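Local coordinates for DUF2442 domain-containing protein (Rhodospirillum rubrum ATCC 11170, PDB 3K8R) that is of unknown function but folds as a small DUF2442-family domain built on two three-stranded antiparallel sheets and is modelled as a two-chain assembly, at residues E24-Y32 with V39-C47; A56-L67 with W81-S89. All coordinates share one frame; numbering follows the deposited sequence.

Contact 1 of 2, residues E24-Y32 with V39-C47. With EDO (1,2-ethanediol), chain C.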
ATOM      1  N   GLU A  24       1.589  13.698   0.047  1.00 46.03           N
ATOM      2  CA  GLU A  24       2.532  12.549  -0.085  1.00 46.45           C
ATOM      3  C   GLU A  24       2.403  11.602   1.130  1.00 45.50           C
ATOM      4  O   GLU A  24       1.981  12.050   2.196  1.00 45.46           O
ATOM      5  CB  GLU A  24       3.962  13.098  -0.171  1.00 47.24           C
ATOM      6  CG  GLU A  24       5.027  12.116  -0.708  1.00 49.49           C
ATOM      7  CD  GLU A  24       4.908  11.848  -2.209  1.00 52.35           C
ATOM      8  OE1 GLU A  24       4.272  12.669  -2.918  1.00 51.83           O
ATOM      9  OE2 GLU A  24       5.481  10.830  -2.678  1.00 51.93           O
ATOM     10  N   PRO A  25       2.715  10.287   0.962  1.00 44.49           N
ATOM     11  CA  PRO A  25       2.736   9.334   2.086  1.00 43.45           C
ATOM     12  C   PRO A  25       4.168   9.111   2.590  1.00 42.77           C
ATOM     13  O   PRO A  25       5.120   9.172   1.805  1.00 42.92           O
ATOM     14  CB  PRO A  25       2.196   8.051   1.458  1.00 42.81           C
ATOM     15  CG  PRO A  25       2.724   8.087   0.087  1.00 43.01           C
ATOM     16  CD  PRO A  25       2.750   9.559  -0.323  1.00 44.95           C
ATOM     17  N   ARG A  26       4.318   8.821   3.878  1.00 41.29           N
ATOM     18  CA  ARG A  26       5.640   8.691   4.472  1.00 40.08           C
ATOM     19  C   ARG A  26       5.645   7.579   5.532  1.00 38.70           C
ATOM     20  O   ARG A  26       4.731   7.493   6.353  1.00 39.37           O
ATOM     21  CB  ARG A  26       6.020  10.067   5.060  1.00 40.25           C
ATOM     22  CG  ARG A  26       7.507  10.404   4.992  1.00 44.08           C
ATOM     23  CD  ARG A  26       7.814  11.927   4.918  1.00 47.28           C
ATOM     24  NE  ARG A  26       7.950  12.625   6.201  1.00 49.84           N
ATOM     25  CZ  ARG A  26       6.960  13.182   6.902  1.00 50.14           C
ATOM     26  NH1 ARG A  26       5.696  13.107   6.491  1.00 50.02           N
ATOM     27  NH2 ARG A  26       7.238  13.798   8.052  1.00 50.27           N
ATOM     28  N   ALA A  27       6.670   6.728   5.511  1.00 36.54           N
ATOM     29  CA  ALA A  27       6.762   5.605   6.456  1.00 34.99           C
ATOM     30  C   ALA A  27       7.012   6.041   7.895  1.00 33.82           C
ATOM     31  O   ALA A  27       8.031   6.660   8.177  1.00 34.11           O
ATOM     32  CB  ALA A  27       7.856   4.647   6.031  1.00 34.13           C
ATOM     33  N   ALA A  28       6.085   5.704   8.792  1.00 32.05           N
ATOM     34  CA  ALA A  28       6.230   5.984  10.223  1.00 30.71           C
ATOM     35  C   ALA A  28       6.858   4.770  10.941  1.00 30.76           C
ATOM     36  O   ALA A  28       7.666   4.918  11.845  1.00 30.18           O
ATOM     37  CB  ALA A  28       4.885   6.326  10.825  1.00 29.54           C
ATOM     38  N   LYS A  29       6.478   3.567  10.525  1.00 31.59           N
ATOM     39  CA  LYS A  29       7.015   2.332  11.077  1.00 30.58           C
ATOM     40  C   LYS A  29       7.107   1.303   9.969  1.00 30.52           C
ATOM     41  O   LYS A  29       6.307   1.330   9.037  1.00 31.67           O
ATOM     42  CB  LYS A  29       6.089   1.787  12.158  1.00 31.55           C
ATOM     43  CG  LYS A  29       5.996   2.611  13.433  1.00 31.20           C
ATOM     44  CD  LYS A  29       5.028   1.946  14.403  1.00 32.07           C
ATOM     45  CE  LYS A  29       4.908   2.694  15.716  1.00 33.58           C
ATOM     46  NZ  LYS A  29       3.874   2.082  16.600  1.00 34.45           N
ATOM     47  N   ALA A  30       8.067   0.386  10.085  1.00 31.25           N
ATOM     48  CA  ALA A  30       8.273  -0.699   9.108  1.00 29.68           C
ATOM     49  C   ALA A  30       8.741  -1.984   9.796  1.00 29.30           C
ATOM     50  O   ALA A  30       9.605  -1.949  10.662  1.00 28.15           O
ATOM     51  CB  ALA A  30       9.287  -0.278   8.086  1.00 29.13           C
ATOM     52  N   ARG A  31       8.183  -3.125   9.408  1.00 29.86           N
ATOM     53  CA  ARG A  31       8.598  -4.396  10.004  1.00 29.32           C
ATOM     54  C   ARG A  31       8.365  -5.579   9.078  1.00 29.91           C
ATOM     55  O   ARG A  31       7.524  -5.523   8.176  1.00 30.34           O
ATOM     56  CB  ARG A  31       7.841  -4.637  11.309  1.00 28.84           C
ATOM     57  CG  ARG A  31       6.375  -4.987  11.144  1.00 28.98           C
ATOM     58  CD  ARG A  31       5.679  -5.124  12.488  1.00 29.85           C
ATOM     59  NE  ARG A  31       4.330  -5.698  12.379  1.00 29.62           N
ATOM     60  CZ  ARG A  31       3.229  -5.027  12.044  1.00 31.62           C
ATOM     61  NH1 ARG A  31       3.283  -3.734  11.737  1.00 36.31           N
ATOM     62  NH2 ARG A  31       2.061  -5.659  11.992  1.00 32.29           N
ATOM     63  N   TYR A  32       9.116  -6.648   9.295  1.00 29.68           N
ATOM     64  CA  TYR A  32       8.899  -7.851   8.527  1.00 30.10           C
ATOM     65  C   TYR A  32       7.992  -8.756   9.354  1.00 30.81           C
ATOM     66  O   TYR A  32       8.217  -8.967  10.544  1.00 31.30           O
ATOM     67  CB  TYR A  32      10.206  -8.554   8.199  1.00 30.48           C
ATOM     68  CG  TYR A  32      10.025  -9.821   7.382  1.00 28.97           C
ATOM     69  CD1 TYR A  32       9.652  -9.764   6.041  1.00 29.43           C
ATOM     70  CD2 TYR A  32      10.244 -11.069   7.943  1.00 27.98           C
ATOM     71  CE1 TYR A  32       9.488 -10.919   5.300  1.00 26.52           C
ATOM     72  CE2 TYR A  32      10.088 -12.223   7.206  1.00 29.53           C
ATOM     73  CZ  TYR A  32       9.713 -12.140   5.888  1.00 24.91           C
ATOM     74  OH  TYR A  32       9.567 -13.294   5.164  1.00 28.82           O
ATOM     75  N   VAL A  39       6.584  -7.169   4.353  1.00 30.91           N
ATOM     76  CA  VAL A  39       7.102  -6.050   5.121  1.00 29.71           C
ATOM     77  C   VAL A  39       5.905  -5.124   5.295  1.00 30.23           C
ATOM     78  O   VAL A  39       5.408  -4.593   4.309  1.00 30.27           O
ATOM     79  CB  VAL A  39       8.213  -5.312   4.378  1.00 29.40           C
ATOM     80  CG1 VAL A  39       8.677  -4.090   5.179  1.00 28.26           C
ATOM     81  CG2 VAL A  39       9.370  -6.254   4.090  1.00 26.66           C
ATOM     82  N   ILE A  40       5.405  -4.971   6.524  1.00 30.25           N
ATOM     83  CA  ILE A  40       4.255  -4.086   6.789  1.00 29.32           C
ATOM     84  C   ILE A  40       4.738  -2.673   7.135  1.00 29.82           C
ATOM     85  O   ILE A  40       5.547  -2.495   8.063  1.00 30.64           O
ATOM     86  CB  ILE A  40       3.354  -4.615   7.921  1.00 28.45           C
ATOM     87  CG1 ILE A  40       2.871  -6.027   7.591  1.00 26.69           C
ATOM     88  CG2 ILE A  40       2.158  -3.705   8.114  1.00 23.52           C
ATOM     89  CD1 ILE A  40       2.023  -6.639   8.661  1.00 22.38           C
ATOM     90  N   VAL A  41       4.236  -1.685   6.383  1.00 28.96           N
ATOM     91  CA  VAL A  41       4.617  -0.283   6.542  1.00 29.03           C
ATOM     92  C   VAL A  41       3.435   0.571   6.991  1.00 29.60           C
ATOM     93  O   VAL A  41       2.441   0.698   6.273  1.00 28.36           O
ATOM     94  CB  VAL A  41       5.140   0.325   5.223  1.00 28.74           C
ATOM     95  CG1 VAL A  41       5.680   1.726   5.479  1.00 26.24           C
ATOM     96  CG2 VAL A  41       6.214  -0.554   4.610  1.00 27.91           C
ATOM     97  N   ASP A  42       3.562   1.158   8.177  1.00 29.59           N
ATOM     98  CA  ASP A  42       2.533   2.031   8.725  1.00 30.18           C
ATOM     99  C   ASP A  42       2.807   3.450   8.255  1.00 30.03           C
ATOM    100  O   ASP A  42       3.765   4.091   8.698  1.00 28.73           O
ATOM    101  CB  ASP A  42       2.551   1.997  10.251  1.00 30.61           C
ATOM    102  CG  ASP A  42       2.277   0.626  10.803  1.00 30.51           C
ATOM    103  OD1 ASP A  42       1.219   0.062  10.458  1.00 34.23           O
ATOM    104  OD2 ASP A  42       3.107   0.125  11.592  1.00 33.26           O
ATOM    105  N   LEU A  43       1.972   3.936   7.346  1.00 30.52           N
ATOM    106  CA  LEU A  43       2.138   5.282   6.817  1.00 31.02           C
ATOM    107  C   LEU A  43       1.697   6.320   7.841  1.00 31.51           C
ATOM    108  O   LEU A  43       0.744   6.116   8.602  1.00 31.47           O
ATOM    109  CB  LEU A  43       1.379   5.452   5.500  1.00 30.84           C
ATOM    110  CG  LEU A  43       1.868   4.525   4.390  1.00 29.57           C
ATOM    111  CD1 LEU A  43       0.995   4.705   3.193  1.00 29.15           C
ATOM    112  CD2 LEU A  43       3.332   4.778   4.043  1.00 27.55           C
ATOM    113  N   GLU A  44       2.396   7.448   7.813  1.00 32.26           N
ATOM    114  CA  GLU A  44       2.201   8.538   8.761  1.00 32.15           C
ATOM    115  C   GLU A  44       0.827   9.188   8.631  1.00 30.74           C
ATOM    116  O   GLU A  44       0.342   9.809   9.572  1.00 31.12           O
ATOM    117  CB  GLU A  44       3.314   9.565   8.565  1.00 32.62           C
ATOM    118  CG  GLU A  44       3.834  10.159   9.863  1.00 39.18           C
ATOM    119  CD  GLU A  44       5.258  10.684   9.709  1.00 46.71           C
ATOM    120  OE1 GLU A  44       5.506  11.448   8.742  1.00 47.02           O
ATOM    121  OE2 GLU A  44       6.126  10.324  10.551  1.00 49.59           O
ATOM    122  N   ASN A  45       0.204   9.031   7.467  1.00 29.06           N
ATOM    123  CA  ASN A  45      -1.139   9.538   7.223  1.00 28.11           C
ATOM    124  C   ASN A  45      -2.246   8.574   7.690  1.00 28.17           C
ATOM    125  O   ASN A  45      -3.411   8.766   7.345  1.00 28.75           O
ATOM    126  CB  ASN A  45      -1.317   9.824   5.730  1.00 27.76           C
ATOM    127  CG  ASN A  45      -1.249   8.572   4.882  1.00 28.12           C
ATOM    128  OD1 ASN A  45      -1.473   7.466   5.373  1.00 28.78           O
ATOM    129  ND2 ASN A  45      -0.932   8.735   3.604  1.00 28.90           N
ATOM    130  N   GLY A  46      -1.886   7.530   8.437  1.00 27.77           N
ATOM    131  CA  GLY A  46      -2.861   6.561   8.933  1.00 27.48           C
ATOM    132  C   GLY A  46      -3.055   5.298   8.097  1.00 28.17           C
ATOM    133  O   GLY A  46      -3.625   4.328   8.588  1.00 28.69           O
ATOM    134  N   CYS A  47      -2.602   5.282   6.843  1.00 27.85           N
ATOM    135  CA  CYS A  47      -2.779   4.094   5.990  1.00 27.51           C
ATOM    136  C   CYS A  47      -1.690   3.061   6.229  1.00 28.81           C
ATOM    137  O   CYS A  47      -0.766   3.307   7.023  1.00 29.90           O
ATOM    138  CB  CYS A  47      -2.788   4.484   4.525  1.00 26.75           C
ATOM    139  SG  CYS A  47      -4.097   5.591   4.139  1.00 26.86           S
TER
HETATM  140  C1  EDO C 124      -1.032  -3.497  10.455  1.00 55.29           C
HETATM  141  O1  EDO C 124      -1.523  -4.833  10.636  1.00 57.04           O
HETATM  142  C2  EDO C 124      -0.508  -2.963  11.788  1.00 56.78           C
HETATM  143  O2  EDO C 124       0.800  -2.411  11.596  1.00 55.67           O
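Arg26 and Glu44 meet at the far end of the strand pair in a salt bridge, Glu44 OE1 lying 2.8 Å from Arg26 NH1; the carboxylate is modelled over one face of the guanidinium, a detail that is doubtful at this resolution. The backbones join here too: Glu44 N donates to Arg26 O at 2.8 Å. Asp42 O takes Ala28 N at 2.8 Å and, weakly, Lys29 N: Ala28 and Lys29 both face Asp42, the classic beta bulge of this antiparallel hairpin. Asp42 N donates back to Lys29 O, and regular pairing follows from Ala30, with Arg31 and Ile40 a hydrogen-bonded pair.

Arg31 has CG between its backbone N and carbonyl carbon (chi1 72°), and from there the extended chain runs alongside Ile40, whose CD1 touches NH2 at 3.5 Å over one guanidinium face. At the guanidinium edge, O2 of an ethanediol accepts from Arg31 NH1 and donates to Asp42 OD1 at 2.8 Å, bridging two groups whose own salt bridge is long. In the type I turn from Leu43 to Gly46, Asn45 OD1 accepts from Cys47 N, an Asx turn, and Asn45 ND2 lies 3.9 Å from Pro25 CB. In the second subunit, Phe98 packs on Asn45 and Ala95 on Pro25.

Contact 2 of 2, residues A56-L67 with W81-S89. With EDO (1,2-ethanediol), chain D.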
ATOM      1  N   ALA A  56      11.661  -7.521  -4.384  1.00 30.39           N
ATOM      2  CA  ALA A  56      12.442  -6.283  -4.488  1.00 29.54           C
ATOM      3  C   ALA A  56      13.889  -6.559  -4.801  1.00 30.04           C
ATOM      4  O   ALA A  56      14.480  -7.519  -4.303  1.00 30.17           O
ATOM      5  CB  ALA A  56      12.355  -5.480  -3.199  1.00 29.05           C
ATOM      6  N   GLN A  57      14.465  -5.678  -5.613  1.00 30.58           N
ATOM      7  CA  GLN A  57      15.849  -5.803  -6.028  1.00 30.26           C
ATOM      8  C   GLN A  57      16.809  -5.654  -4.860  1.00 30.54           C
ATOM      9  O   GLN A  57      16.855  -4.610  -4.179  1.00 30.36           O
ATOM     10  CB  GLN A  57      16.188  -4.759  -7.085  1.00 30.92           C
ATOM     11  CG  GLN A  57      17.629  -4.855  -7.550  1.00 31.27           C
ATOM     12  CD  GLN A  57      17.953  -3.886  -8.637  1.00 30.10           C
ATOM     13  OE1 GLN A  57      17.320  -2.839  -8.774  1.00 29.21           O
ATOM     14  NE2 GLN A  57      18.960  -4.220  -9.419  1.00 31.70           N
ATOM     15  N   GLY A  58      17.594  -6.704  -4.657  1.00 30.57           N
ATOM     16  CA  GLY A  58      18.593  -6.735  -3.599  1.00 30.54           C
ATOM     17  C   GLY A  58      18.192  -7.576  -2.410  1.00 30.86           C
ATOM     18  O   GLY A  58      19.014  -7.774  -1.524  1.00 31.95           O
ATOM     19  N   LEU A  59      16.941  -8.059  -2.384  1.00 30.12           N
ATOM     20  CA  LEU A  59      16.430  -8.878  -1.274  1.00 29.34           C
ATOM     21  C   LEU A  59      15.919 -10.268  -1.716  1.00 29.91           C
ATOM     22  O   LEU A  59      15.402 -11.031  -0.902  1.00 28.95           O
ATOM     23  CB  LEU A  59      15.323  -8.117  -0.518  1.00 28.40           C
ATOM     24  CG  LEU A  59      15.663  -6.774   0.159  1.00 28.11           C
ATOM     25  CD1 LEU A  59      14.432  -6.171   0.827  1.00 25.00           C
ATOM     26  CD2 LEU A  59      16.799  -6.899   1.180  1.00 27.02           C
ATOM     27  N   GLU A  60      16.105 -10.629  -2.984  1.00 30.56           N
ATOM     28  CA  GLU A  60      15.597 -11.916  -3.487  1.00 30.52           C
ATOM     29  C   GLU A  60      16.019 -13.125  -2.670  1.00 29.72           C
ATOM     30  O   GLU A  60      15.256 -14.076  -2.565  1.00 29.48           O
ATOM     31  CB  GLU A  60      16.034 -12.191  -4.930  1.00 31.41           C
ATOM     32  CG  GLU A  60      15.598 -11.189  -5.988  1.00 34.07           C
ATOM     33  CD  GLU A  60      16.566 -10.028  -6.156  1.00 39.79           C
ATOM     34  OE1 GLU A  60      17.261  -9.649  -5.182  1.00 43.24           O
ATOM     35  OE2 GLU A  60      16.631  -9.497  -7.282  1.00 42.50           O
ATOM     36  N   GLY A  61      17.230 -13.096  -2.116  1.00 29.19           N
ATOM     37  CA  GLY A  61      17.761 -14.231  -1.369  1.00 28.61           C
ATOM     38  C   GLY A  61      17.933 -14.036   0.121  1.00 28.87           C
ATOM     39  O   GLY A  61      18.484 -14.900   0.788  1.00 29.35           O
ATOM     40  N   ALA A  62      17.451 -12.924   0.662  1.00 29.06           N
ATOM     41  CA  ALA A  62      17.595 -12.657   2.097  1.00 28.19           C
ATOM     42  C   ALA A  62      16.758 -13.607   2.943  1.00 28.27           C
ATOM     43  O   ALA A  62      15.712 -14.068   2.505  1.00 28.94           O
ATOM     44  CB  ALA A  62      17.215 -11.241   2.400  1.00 27.84           C
ATOM     45  N   SER A  63      17.223 -13.895   4.155  1.00 27.76           N
ATOM     46  CA  SER A  63      16.498 -14.773   5.059  1.00 27.37           C
ATOM     47  C   SER A  63      15.514 -13.966   5.888  1.00 27.49           C
ATOM     48  O   SER A  63      15.626 -12.754   5.978  1.00 27.65           O
ATOM     49  CB  SER A  63      17.472 -15.474   5.996  1.00 27.30           C
ATOM     50  OG  SER A  63      18.125 -14.536   6.835  1.00 29.18           O
ATOM     51  N   ASP A  64      14.550 -14.642   6.500  1.00 28.70           N
ATOM     52  CA  ASP A  64      13.601 -13.967   7.383  1.00 28.26           C
ATOM     53  C   ASP A  64      14.387 -13.115   8.363  1.00 28.65           C
ATOM     54  O   ASP A  64      14.151 -11.915   8.444  1.00 30.31           O
ATOM     55  CB  ASP A  64      12.704 -14.967   8.122  1.00 27.14           C
ATOM     56  CG  ASP A  64      11.651 -15.579   7.217  1.00 26.71           C
ATOM     57  OD1 ASP A  64      11.659 -15.283   6.003  1.00 25.06           O
ATOM     58  OD2 ASP A  64      10.804 -16.340   7.719  1.00 27.85           O
ATOM     59  N   ASP A  65      15.343 -13.725   9.069  1.00 27.98           N
ATOM     60  CA  ASP A  65      16.194 -12.993  10.011  1.00 26.71           C
ATOM     61  C   ASP A  65      16.730 -11.705   9.397  1.00 27.21           C
ATOM     62  O   ASP A  65      16.579 -10.630   9.971  1.00 27.94           O
ATOM     63  CB  ASP A  65      17.373 -13.849  10.482  1.00 25.45           C
ATOM     64  CG  ASP A  65      17.014 -14.791  11.619  1.00 25.29           C
ATOM     65  OD1 ASP A  65      15.836 -14.863  12.027  1.00 23.54           O
ATOM     66  OD2 ASP A  65      17.939 -15.453  12.135  1.00 25.69           O
ATOM     67  N   GLN A  66      17.336 -11.809   8.224  1.00 26.45           N
ATOM     68  CA  GLN A  66      17.886 -10.627   7.567  1.00 26.93           C
ATOM     69  C   GLN A  66      16.839  -9.590   7.201  1.00 27.45           C
ATOM     70  O   GLN A  66      17.122  -8.402   7.222  1.00 28.12           O
ATOM     71  CB  GLN A  66      18.666 -11.026   6.323  1.00 26.93           C
ATOM     72  CG  GLN A  66      19.895 -11.818   6.673  1.00 27.97           C
ATOM     73  CD  GLN A  66      20.712 -12.195   5.481  1.00 28.01           C
ATOM     74  OE1 GLN A  66      20.182 -12.520   4.419  1.00 29.84           O
ATOM     75  NE2 GLN A  66      22.027 -12.171   5.651  1.00 28.21           N
ATOM     76  N   LEU A  67      15.634 -10.032   6.864  1.00 28.14           N
ATOM     77  CA  LEU A  67      14.573  -9.106   6.460  1.00 28.46           C
ATOM     78  C   LEU A  67      14.085  -8.225   7.608  1.00 28.63           C
ATOM     79  O   LEU A  67      13.711  -7.078   7.386  1.00 28.81           O
ATOM     80  CB  LEU A  67      13.417  -9.863   5.792  1.00 28.23           C
ATOM     81  CG  LEU A  67      13.754 -10.385   4.388  1.00 25.51           C
ATOM     82  CD1 LEU A  67      12.695 -11.345   3.912  1.00 22.44           C
ATOM     83  CD2 LEU A  67      13.923  -9.231   3.400  1.00 19.65           C
ATOM     84  N   TRP A  81      18.261  -1.434   4.685  1.00 31.49           N
ATOM     85  CA  TRP A  81      18.834  -2.627   5.320  1.00 30.72           C
ATOM     86  C   TRP A  81      20.347  -2.389   5.348  1.00 29.82           C
ATOM     87  O   TRP A  81      21.007  -2.415   4.310  1.00 29.36           O
ATOM     88  CB  TRP A  81      18.495  -3.908   4.558  1.00 31.60           C
ATOM     89  CG  TRP A  81      17.055  -4.371   4.698  1.00 31.32           C
ATOM     90  CD1 TRP A  81      16.580  -5.368   5.515  1.00 28.46           C
ATOM     91  CD2 TRP A  81      15.922  -3.860   3.996  1.00 31.77           C
ATOM     92  NE1 TRP A  81      15.228  -5.508   5.353  1.00 28.49           N
ATOM     93  CE2 TRP A  81      14.797  -4.592   4.428  1.00 32.70           C
ATOM     94  CE3 TRP A  81      15.747  -2.851   3.043  1.00 32.26           C
ATOM     95  CZ2 TRP A  81      13.516  -4.344   3.935  1.00 32.65           C
ATOM     96  CZ3 TRP A  81      14.476  -2.610   2.551  1.00 32.46           C
ATOM     97  CH2 TRP A  81      13.379  -3.352   2.994  1.00 33.57           C
ATOM     98  N   GLU A  82      20.873  -2.135   6.546  1.00 29.13           N
ATOM     99  CA  GLU A  82      22.275  -1.784   6.757  1.00 27.49           C
ATOM    100  C   GLU A  82      23.251  -2.851   6.267  1.00 26.42           C
ATOM    101  O   GLU A  82      23.949  -2.642   5.274  1.00 25.11           O
ATOM    102  CB  GLU A  82      22.507  -1.507   8.249  1.00 28.37           C
ATOM    103  CG  GLU A  82      23.850  -0.868   8.583  1.00 29.86           C
ATOM    104  CD  GLU A  82      23.878   0.592   8.211  1.00 33.97           C
ATOM    105  OE1 GLU A  82      22.934   1.312   8.619  1.00 38.28           O
ATOM    106  OE2 GLU A  82      24.834   1.016   7.525  1.00 32.66           O
ATOM    107  N   THR A  83      23.279  -3.993   6.955  1.00 25.95           N
ATOM    108  CA  THR A  83      24.206  -5.071   6.634  1.00 25.32           C
ATOM    109  C   THR A  83      24.096  -5.504   5.174  1.00 26.31           C
ATOM    110  O   THR A  83      25.108  -5.652   4.503  1.00 26.88           O
ATOM    111  CB  THR A  83      24.015  -6.297   7.557  1.00 25.19           C
ATOM    112  OG1 THR A  83      24.169  -5.902   8.923  1.00 22.43           O
ATOM    113  CG2 THR A  83      25.039  -7.383   7.236  1.00 23.59           C
ATOM    114  N   LEU A  84      22.879  -5.687   4.675  1.00 26.71           N
ATOM    115  CA  LEU A  84      22.699  -6.113   3.289  1.00 26.57           C
ATOM    116  C   LEU A  84      22.995  -5.006   2.296  1.00 27.58           C
ATOM    117  O   LEU A  84      23.154  -5.267   1.097  1.00 28.35           O
ATOM    118  CB  LEU A  84      21.279  -6.611   3.049  1.00 26.37           C
ATOM    119  CG  LEU A  84      20.855  -7.924   3.695  1.00 26.97           C
ATOM    120  CD1 LEU A  84      19.412  -8.207   3.292  1.00 28.17           C
ATOM    121  CD2 LEU A  84      21.760  -9.078   3.297  1.00 22.56           C
ATOM    122  N   ASP A  85      23.045  -3.769   2.780  1.00 28.24           N
ATOM    123  CA  ASP A  85      23.308  -2.610   1.918  1.00 28.63           C
ATOM    124  C   ASP A  85      22.258  -2.503   0.792  1.00 28.46           C
ATOM    125  O   ASP A  85      22.590  -2.478  -0.396  1.00 28.80           O
ATOM    126  CB  ASP A  85      24.733  -2.681   1.348  1.00 27.80           C
ATOM    127  CG  ASP A  85      25.148  -1.409   0.643  1.00 28.83           C
ATOM    128  OD1 ASP A  85      24.455  -0.381   0.828  1.00 29.69           O
ATOM    129  OD2 ASP A  85      26.175  -1.444  -0.084  1.00 29.13           O
ATOM    130  N   VAL A  86      20.989  -2.465   1.183  1.00 27.99           N
ATOM    131  CA  VAL A  86      19.891  -2.322   0.236  1.00 27.26           C
ATOM    132  C   VAL A  86      19.039  -1.119   0.626  1.00 27.93           C
ATOM    133  O   VAL A  86      18.764  -0.904   1.806  1.00 28.73           O
ATOM    134  CB  VAL A  86      19.035  -3.592   0.161  1.00 26.84           C
ATOM    135  CG1 VAL A  86      17.757  -3.327  -0.617  1.00 22.55           C
ATOM    136  CG2 VAL A  86      19.848  -4.731  -0.460  1.00 25.13           C
ATOM    137  N   ASP A  87      18.665  -0.324  -0.376  1.00 28.59           N
ATOM    138  CA  ASP A  87      17.817   0.857  -0.201  1.00 29.02           C
ATOM    139  C   ASP A  87      16.674   0.841  -1.211  1.00 29.13           C
ATOM    140  O   ASP A  87      16.897   0.799  -2.415  1.00 30.71           O
ATOM    141  CB  ASP A  87      18.641   2.142  -0.314  1.00 28.47           C
ATOM    142  CG  ASP A  87      19.408   2.451   0.959  1.00 29.00           C
ATOM    143  OD1 ASP A  87      18.846   2.249   2.049  1.00 33.98           O
ATOM    144  OD2 ASP A  87      20.559   2.917   0.882  1.00 32.74           O
ATOM    145  N   LEU A  88      15.449   0.843  -0.711  1.00 28.98           N
ATOM    146  CA  LEU A  88      14.288   0.801  -1.577  1.00 29.50           C
ATOM    147  C   LEU A  88      13.527   2.092  -1.373  1.00 30.25           C
ATOM    148  O   LEU A  88      13.598   2.695  -0.299  1.00 31.40           O
ATOM    149  CB  LEU A  88      13.392  -0.395  -1.231  1.00 29.14           C
ATOM    150  CG  LEU A  88      14.028  -1.793  -1.243  1.00 30.91           C
ATOM    151  CD1 LEU A  88      13.050  -2.823  -0.685  1.00 29.76           C
ATOM    152  CD2 LEU A  88      14.512  -2.200  -2.635  1.00 26.19           C
ATOM    153  N   SER A  89      12.806   2.513  -2.411  1.00 29.99           N
ATOM    154  CA  SER A  89      11.986   3.722  -2.372  1.00 28.92           C
ATOM    155  C   SER A  89      10.574   3.335  -2.016  1.00 29.21           C
ATOM    156  O   SER A  89      10.037   2.435  -2.633  1.00 30.92           O
ATOM    157  CB  SER A  89      11.981   4.378  -3.749  1.00 28.00           C
ATOM    158  OG  SER A  89      10.977   5.363  -3.830  1.00 26.04           O
TER
HETATM  159  C1  EDO D 125      13.707   1.642  -5.839  1.00 63.16           C
HETATM  160  O1  EDO D 125      13.254   0.949  -4.668  1.00 56.84           O
HETATM  161  C2  EDO D 125      12.637   1.613  -6.933  1.00 66.27           C
HETATM  162  O2  EDO D 125      11.402   1.061  -6.442  1.00 67.70           O
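Leu59 drives CD1 over one face of the Trp81 indole, a CH-pi contact 3.7 Å from the centroid of the six-membered ring and only 12° off its normal. The contact joins a loop-and-helix segment, two beta turns followed by the short helix 64-67, to the end of the middle strand, 78-81, the turn after it and the outer strand 86-89 of a three-stranded antiparallel sheet. Asp85 and Val86 both face Trp81 there, in a G1 beta bulge.

The tight part is built around Leu59. Its chi1 of -61° sets CG beside the backbone N and swings the branched end over the indole. CD1 takes the ring and Leu88 CD1, while CD2 meets Leu84 CD1 at 3.6 Å and Val86 CG2 a little further off. Leu88 CD1 also reaches Ala56 CB at 3.7 Å. Val86 CG1 packs against Leu59 CG. Pro53 packs on Leu59 and Leu67, extending the apolar cluster.

Toward solvent the packing thins. Leu84 CD2 lies against the amide end of exposed Gln66, with Gln66 CD, OE1 and NE2 each 3.9 Å from Leu84 CD2, and the two side chains cross at about a right angle. Gln66 is itself tied back to Ser63 by a capping box: Gln66 N donates to Ser63 OG, and Ser63 N to Gln66 OE1.

The one polar link across the two segments is Trp81 NE1 to Leu67 O, at 3.0 Å. A leucine in place of Trp81 would probably leave Leu67 O without its indole donor and strip Leu59 CD1 of the flat surface it covers. Leu67 O lies near the ring plane of Trp81, while NE1 comes in tilted 34° from the carbonyl plane.

Overall arrangement
From the first modelled residues, the chain runs through strand 27-33, turns, and comes back along 38-43, so contact 1 closes a short hairpin loop before strand 48-51 completes the first antiparallel sheet. The loop from 56 and helix 64-67 follow; strands 71-73 and 78-81 then carry the chain to 86-89, and contact 2 closes this longer loop. The two contacts are in series, neither nested nor crossed, with centres about 18 Å apart on opposite sides of the chain's centre. Tyr32 joins them: its OH lies 3.0 Å from Asp64 OD1, a probable hydrogen bond, and its ring packs on Leu67, tying the first sheet to the helix that covers Trp81's edge in the second.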